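PDB 1T3Q: quinoline 2-oxidoreductase large subunit from Pseudomonas putida, which probably catalyses hydroxylation of quinoline at carbon 2, as the large, molybdenum-binding subunit of a hydroxylase of the xanthine dehydrogenase family. Local coordinates for residues Ser337-Asn341 against Glu355-Ala359; Ser84-Val88 against Thr99-Leu103; Leu345-Lys349 against Ser461-Glu465. All blocks are in the same frame, centred on the assembly; numbering follows the deposited sequence.

Contact 1. Residues Ser337-Asn341 against Glu355-Ala359; sequences SHVGN and EESIA
Ser357 OG reaches from the strand to Ser337 and His338 at the start of helix 337-342, and no clear hydrogen bond crosses the contact. The hydroxyl sits 3.1 Å from Ser337 C and touches the peptide that joins Ser337 to His338. His338 N is 2.9 Å from Ser357 OG, but the angle is too poor for a hydrogen bond. Ser357 OG lies anti to its own backbone N (chi1 175°), which sends the hydroxyl out from the strand into the first turn. There it also packs 3.3 Å from Ser337 CB. The His338 ring meets the hydroxyl only obliquely.

The two segments belong to a beta-alpha-beta unit of strand 312-322, helix 337-342 and strand 352-360. The strands run parallel to each other, and the short helix lies against the second one. The local axes of helix and strand come within 7.5 Å, at 161° between directions, so the helix runs nearly antiparallel to this strand. Within the helix, Asn341 N donates to Ser337 O.

The polar groups of the contact have further partners nearby. Ser337 OG hydrogen-bonds Ser319 OG and Thr321 OG1 of strand 312-322, which ties the helix start to the other strand of the unit. Glu355 OE2 accepts from Arg171 N.

Asn341 also packs against Glu355. CG of Glu355 stands between the backbone N and the carbonyl carbon, and the chain bends at chi2, which turns the carboxylate toward the helix. Its OE1 lies 3.3 Å from Asn341 CB. The amide and carboxylate planes stand almost perpendicular, 87° apart.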
# COMPACT_ATOMS: atom_id res chain seq x y z
N SER B 337 -24.00 -2.37 -33.55
CA SER B 337 -25.02 -1.85 -34.47
C SER B 337 -25.88 -0.69 -33.98
O SER B 337 -26.10 0.29 -34.70
CB SER B 337 -25.94 -2.99 -34.93
OG SER B 337 -25.26 -3.87 -35.80
N HIS B 338 -26.39 -0.80 -32.76
CA HIS B 338 -27.26 0.23 -32.21
C HIS B 338 -26.63 1.63 -32.21
O HIS B 338 -27.16 2.54 -32.84
CB HIS B 338 -27.69 -0.16 -30.80
CG HIS B 338 -28.83 0.66 -30.26
ND1 HIS B 338 -28.64 1.87 -29.62
CD2 HIS B 338 -30.17 0.45 -30.28
CE1 HIS B 338 -29.81 2.36 -29.26
NE2 HIS B 338 -30.76 1.52 -29.66
N VAL B 339 -25.50 1.79 -31.53
CA VAL B 339 -24.86 3.11 -31.51
C VAL B 339 -24.28 3.46 -32.87
O VAL B 339 -24.17 4.64 -33.22
CB VAL B 339 -23.75 3.19 -30.44
CG1 VAL B 339 -24.36 2.99 -29.06
CG2 VAL B 339 -22.67 2.15 -30.72
N GLY B 340 -23.93 2.44 -33.65
CA GLY B 340 -23.38 2.66 -34.97
C GLY B 340 -24.38 3.32 -35.92
O GLY B 340 -24.05 4.28 -36.62
N ASN B 341 -25.60 2.80 -35.95
CA ASN B 341 -26.62 3.36 -36.83
C ASN B 341 -27.01 4.78 -36.46
O ASN B 341 -27.46 5.55 -37.30
CB ASN B 341 -27.88 2.48 -36.84
CG ASN B 341 -27.76 1.31 -37.80
OD1 ASN B 341 -28.76 0.69 -38.17
ND2 ASN B 341 -26.53 0.98 -38.20
N GLU B 355 -33.07 2.79 -41.64
CA GLU B 355 -32.12 1.88 -41.02
C GLU B 355 -32.72 1.12 -39.87
O GLU B 355 -33.69 1.56 -39.25
CB GLU B 355 -30.87 2.65 -40.55
CG GLU B 355 -31.12 3.75 -39.52
CD GLU B 355 -31.55 3.24 -38.16
OE1 GLU B 355 -31.01 2.20 -37.71
OE2 GLU B 355 -32.42 3.88 -37.53
N GLU B 356 -32.13 -0.04 -39.60
CA GLU B 356 -32.58 -0.87 -38.51
C GLU B 356 -31.35 -1.52 -37.89
O GLU B 356 -30.42 -1.91 -38.59
CB GLU B 356 -33.52 -1.97 -39.00
CG GLU B 356 -34.18 -2.74 -37.85
CD GLU B 356 -35.09 -3.86 -38.33
OE1 GLU B 356 -35.91 -4.35 -37.53
OE2 GLU B 356 -34.99 -4.25 -39.51
N SER B 357 -31.36 -1.60 -36.56
CA SER B 357 -30.27 -2.20 -35.81
C SER B 357 -30.79 -3.46 -35.13
O SER B 357 -31.79 -3.42 -34.42
CB SER B 357 -29.79 -1.21 -34.74
OG SER B 357 -28.81 -1.81 -33.91
N ILE B 358 -30.11 -4.58 -35.35
CA ILE B 358 -30.51 -5.85 -34.75
C ILE B 358 -29.33 -6.49 -34.02
O ILE B 358 -28.25 -6.65 -34.60
CB ILE B 358 -30.98 -6.86 -35.83
CG1 ILE B 358 -32.08 -6.24 -36.69
CG2 ILE B 358 -31.50 -8.14 -35.15
CD1 ILE B 358 -32.41 -7.06 -37.92
N ALA B 359 -29.53 -6.84 -32.76
CA ALA B 359 -28.49 -7.49 -31.95
C ALA B 359 -29.01 -8.88 -31.62
O ALA B 359 -30.09 -9.01 -31.03
CB ALA B 359 -28.24 -6.70 -30.67

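Contact 2. Residues Ser84-Val88 against Thr99-Leu103; sequences SQGIV and TIQPL
Ile87 and Gln101 form an antiparallel hydrogen-bonded pair, and Val88 and Ile100 the next, non-hydrogen-bonded pair. Together they make a small two-stranded beta hairpin in the part of the chain assigned to the a/b hammerhead domain. Ile87 N donates to Gln101 O at 2.8 Å, and Gln101 N returns a bond to Ile87 O at 2.9 Å. Gln101 O also takes a CA-H contact from Gly86, 3.2 Å from Gly86 CA. Gly86 has a positive phi (116°), and its lack of a side chain lets the carbonyl come this close.

Ile87 and Gln101 point to one face of the hairpin. Leu103 joins Ile87 on this side, roughly perpendicular to it, with CD2 4.2 Å from Ile87 CG1. Leu103 then packs on leucines of helix 263-275, while Ile87 meets Phe236 of helix 226-237.

Val88 and Ile100 point to the other face and lie side by side. Ile100 also packs against Gln85: its CG2 comes within 3.5 Å of Gln85 O, and its CD1 meets Gln85 OE1. With CG flanked by both backbone neighbours of CA (chi1 81°), the Gln85 chain runs extended across the isoleucine.

At the open end of the hairpin, Ser84 forms an ST turn, its OG accepting from Gly86 N. The same OG hydrogen-bonds Phe236 O. One water bridges the two segments here, donating to Ser84 O and accepting from Leu103 N at 3.1 Å.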
# COMPACT_ATOMS: atom_id res chain seq x y z
N SER B 84 -23.87 -14.71 -5.42
CA SER B 84 -24.24 -13.71 -6.41
C SER B 84 -24.89 -14.35 -7.63
O SER B 84 -24.43 -15.38 -8.11
CB SER B 84 -23.01 -12.92 -6.85
OG SER B 84 -23.31 -12.07 -7.95
N GLN B 85 -25.97 -13.73 -8.12
CA GLN B 85 -26.67 -14.26 -9.28
C GLN B 85 -25.91 -13.87 -10.55
O GLN B 85 -26.16 -14.40 -11.63
CB GLN B 85 -28.10 -13.73 -9.33
CG GLN B 85 -28.24 -12.33 -9.91
CD GLN B 85 -29.68 -11.86 -10.00
OE1 GLN B 85 -30.59 -12.65 -10.30
NE2 GLN B 85 -29.91 -10.58 -9.75
N GLY B 86 -24.97 -12.93 -10.42
CA GLY B 86 -24.19 -12.53 -11.57
C GLY B 86 -24.34 -11.10 -12.04
O GLY B 86 -24.89 -10.24 -11.35
N ILE B 87 -23.86 -10.85 -13.26
CA ILE B 87 -23.89 -9.52 -13.85
C ILE B 87 -25.19 -9.23 -14.59
O ILE B 87 -25.47 -9.82 -15.63
CB ILE B 87 -22.72 -9.35 -14.84
CG1 ILE B 87 -21.40 -9.65 -14.12
CG2 ILE B 87 -22.73 -7.95 -15.42
CD1 ILE B 87 -20.19 -9.62 -15.04
N VAL B 88 -25.99 -8.31 -14.03
CA VAL B 88 -27.26 -7.91 -14.63
C VAL B 88 -26.98 -6.77 -15.60
O VAL B 88 -26.47 -5.72 -15.20
CB VAL B 88 -28.25 -7.43 -13.56
CG1 VAL B 88 -29.59 -7.09 -14.20
CG2 VAL B 88 -28.42 -8.50 -12.50
N THR B 99 -30.08 -9.38 -19.68
CA THR B 99 -29.42 -10.66 -19.48
C THR B 99 -28.76 -10.61 -18.13
O THR B 99 -28.40 -9.54 -17.63
CB THR B 99 -28.35 -10.97 -20.56
OG1 THR B 99 -27.35 -9.94 -20.56
CG2 THR B 99 -28.98 -11.10 -21.94
N ILE B 100 -28.63 -11.77 -17.50
CA ILE B 100 -27.96 -11.88 -16.22
C ILE B 100 -26.90 -12.94 -16.48
O ILE B 100 -27.23 -14.10 -16.70
CB ILE B 100 -28.93 -12.37 -15.12
CG1 ILE B 100 -30.08 -11.38 -14.96
CG2 ILE B 100 -28.18 -12.53 -13.80
CD1 ILE B 100 -31.05 -11.72 -13.83
N GLN B 101 -25.64 -12.53 -16.51
CA GLN B 101 -24.58 -13.49 -16.77
C GLN B 101 -24.07 -14.05 -15.46
O GLN B 101 -23.56 -13.32 -14.61
CB GLN B 101 -23.43 -12.85 -17.54
CG GLN B 101 -22.25 -13.79 -17.73
CD GLN B 101 -21.11 -13.18 -18.54
OE1 GLN B 101 -21.15 -12.00 -18.90
NE2 GLN B 101 -20.09 -13.98 -18.81
N PRO B 102 -24.19 -15.38 -15.28
CA PRO B 102 -23.70 -15.96 -14.04
C PRO B 102 -22.18 -15.90 -14.03
O PRO B 102 -21.54 -16.00 -15.09
CB PRO B 102 -24.24 -17.38 -14.10
CG PRO B 102 -24.15 -17.70 -15.56
CD PRO B 102 -24.66 -16.42 -16.21
N LEU B 103 -21.59 -15.70 -12.86
CA LEU B 103 -20.13 -15.62 -12.76
C LEU B 103 -19.54 -16.94 -13.24
O LEU B 103 -18.52 -16.97 -13.94
CB LEU B 103 -19.72 -15.30 -11.33
CG LEU B 103 -20.38 -14.04 -10.75
CD1 LEU B 103 -19.76 -13.70 -9.41
CD2 LEU B 103 -20.23 -12.87 -11.72
O HOH W 1 -23.38 -16.45 -10.39
O HOH W 2 -25.52 -10.01 -18.70

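Contact 3. Residues Leu345-Lys349 against Ser461-Glu465; sequences LGVYK and SVFNE. Unlike the reference sequence in segment 461-465: Glu465 (reference Asp).
Val462 O has two hydrogen-bond partners: a water that also serves Val347, and Gln379 NE2 of helix 375-393. The water donates to Val462 O at 2.8 Å and accepts from Val347 N at 2.9 Å. No direct hydrogen bond joins the segments; the water bridges them. Tyr348 OH rests 3.8 Å from Val462 CB, and its own hydrogen bond goes to Glu383 OE1. The other carboxylate oxygen of Glu383 accepts from Val462 N, so one glutamate binds both sides of the contact.

Residues Leu345 to Tyr348 form a type II' beta turn, closed by Tyr348 N donating to Leu345 O. Gly346 supplies the positive phi (50°) of that turn. The turn packs against strand 454-467, an outermost strand of its four-stranded sheet within this chain. The contact thereby joins the two sequence regions assigned to molybdopterin cofactor binding.

Val347 carries the apolar contact with two branches. CG1 meets Val462 CG1 at 4.1 Å and also lies over the centre of the Tyr348 ring. CG2 turns to Asn464 CB at 3.9 Å, where the two side chains run in opposite senses alongside one another. Val347 has chi1 116°, away from a staggered position, with one methyl toward Val462 and the other toward Asn464.

The amide of Asn464 lies beside Gly346, with ND2 3.5 Å from Gly346 O. That nitrogen hydrogen-bonds Gln419 OE1. Between Val462 and Asn464, Phe463 points away from the turn, and its ring meets that of His642 on the neighbouring strand.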
# COMPACT_ATOMS: atom_id res chain seq x y z
N LEU B 345 -24.92 8.54 -40.81
CA LEU B 345 -24.83 9.57 -41.83
C LEU B 345 -23.52 10.33 -41.73
O LEU B 345 -23.14 11.06 -42.65
CB LEU B 345 -25.99 10.57 -41.71
CG LEU B 345 -27.38 9.95 -41.88
CD1 LEU B 345 -28.44 11.04 -41.79
CD2 LEU B 345 -27.45 9.23 -43.22
N GLY B 346 -22.84 10.14 -40.61
CA GLY B 346 -21.58 10.81 -40.40
C GLY B 346 -21.59 12.30 -40.67
O GLY B 346 -22.37 13.06 -40.10
N VAL B 347 -20.73 12.70 -41.60
CA VAL B 347 -20.53 14.10 -41.96
C VAL B 347 -21.38 14.60 -43.14
O VAL B 347 -21.29 15.77 -43.53
CB VAL B 347 -19.02 14.26 -42.27
CG1 VAL B 347 -18.78 14.62 -43.71
CG2 VAL B 347 -18.40 15.22 -41.31
N TYR B 348 -22.24 13.73 -43.67
CA TYR B 348 -23.01 14.06 -44.86
C TYR B 348 -24.48 14.41 -44.71
O TYR B 348 -25.13 14.06 -43.73
CB TYR B 348 -22.88 12.89 -45.84
CG TYR B 348 -21.46 12.40 -46.00
CD1 TYR B 348 -20.56 13.03 -46.86
CD2 TYR B 348 -21.00 11.30 -45.26
CE1 TYR B 348 -19.24 12.59 -46.98
CE2 TYR B 348 -19.69 10.86 -45.37
CZ TYR B 348 -18.82 11.50 -46.23
OH TYR B 348 -17.52 11.05 -46.34
N LYS B 349 -24.99 15.10 -45.72
CA LYS B 349 -26.39 15.49 -45.77
C LYS B 349 -27.12 14.47 -46.65
O LYS B 349 -26.91 14.41 -47.86
CB LYS B 349 -26.52 16.91 -46.35
CG LYS B 349 -25.90 17.98 -45.45
CD LYS B 349 -26.15 19.40 -45.95
CE LYS B 349 -25.35 19.72 -47.20
NZ LYS B 349 -25.54 21.14 -47.62
N SER B 461 -11.42 8.35 -46.28
CA SER B 461 -12.41 8.26 -45.22
C SER B 461 -12.48 9.58 -44.47
O SER B 461 -11.48 10.03 -43.91
CB SER B 461 -12.05 7.13 -44.25
OG SER B 461 -12.95 7.13 -43.15
N VAL B 462 -13.66 10.19 -44.46
CA VAL B 462 -13.88 11.44 -43.76
C VAL B 462 -14.88 11.14 -42.64
O VAL B 462 -15.88 10.47 -42.87
CB VAL B 462 -14.45 12.51 -44.71
CG1 VAL B 462 -14.72 13.80 -43.94
CG2 VAL B 462 -13.45 12.77 -45.84
N PHE B 463 -14.61 11.64 -41.44
CA PHE B 463 -15.48 11.36 -40.31
C PHE B 463 -15.71 12.51 -39.35
O PHE B 463 -15.05 13.56 -39.41
CB PHE B 463 -14.89 10.21 -39.48
CG PHE B 463 -13.72 10.63 -38.64
CD1 PHE B 463 -12.45 10.79 -39.20
CD2 PHE B 463 -13.89 10.96 -37.29
CE1 PHE B 463 -11.39 11.28 -38.45
CE2 PHE B 463 -12.83 11.45 -36.53
CZ PHE B 463 -11.58 11.62 -37.12
N ASN B 464 -16.66 12.29 -38.45
CA ASN B 464 -16.95 13.21 -37.36
C ASN B 464 -17.10 12.18 -36.24
O ASN B 464 -17.26 10.99 -36.53
CB ASN B 464 -18.21 14.06 -37.62
CG ASN B 464 -19.51 13.33 -37.39
OD1 ASN B 464 -19.56 12.10 -37.37
ND2 ASN B 464 -20.58 14.09 -37.23
N GLU B 465 -17.02 12.60 -34.99
CA GLU B 465 -17.08 11.65 -33.88
C GLU B 465 -17.61 12.30 -32.60
O GLU B 465 -17.26 13.43 -32.29
CB GLU B 465 -15.65 11.12 -33.64
CG GLU B 465 -15.40 10.43 -32.31
CD GLU B 465 -13.91 10.21 -32.04
OE1 GLU B 465 -13.58 9.51 -31.07
OE2 GLU B 465 -13.06 10.75 -32.79
O HOH W 3 -18.54 10.82 -42.11

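From the N terminus, contact 2 comes first and closes a hairpin between residues 84 and 103, in the hammerhead region. It is complete before the other two begin. Contact 1 opens at 337 and closes at 359, bringing strand 352-360 back against the short helix. Contact 3 starts within that loop, at 345-349, and closes only at 461-465, so contacts 1 and 3 cross along the chain. Their centres are about 17 Å apart, and their segments adjoin in sequence. Contact 3 thus ties the loop of contact 1 to the second molybdopterin-binding region. Contacts 2 and 3 lie on opposite sides of the chain's centre, with centres about 38 Å apart.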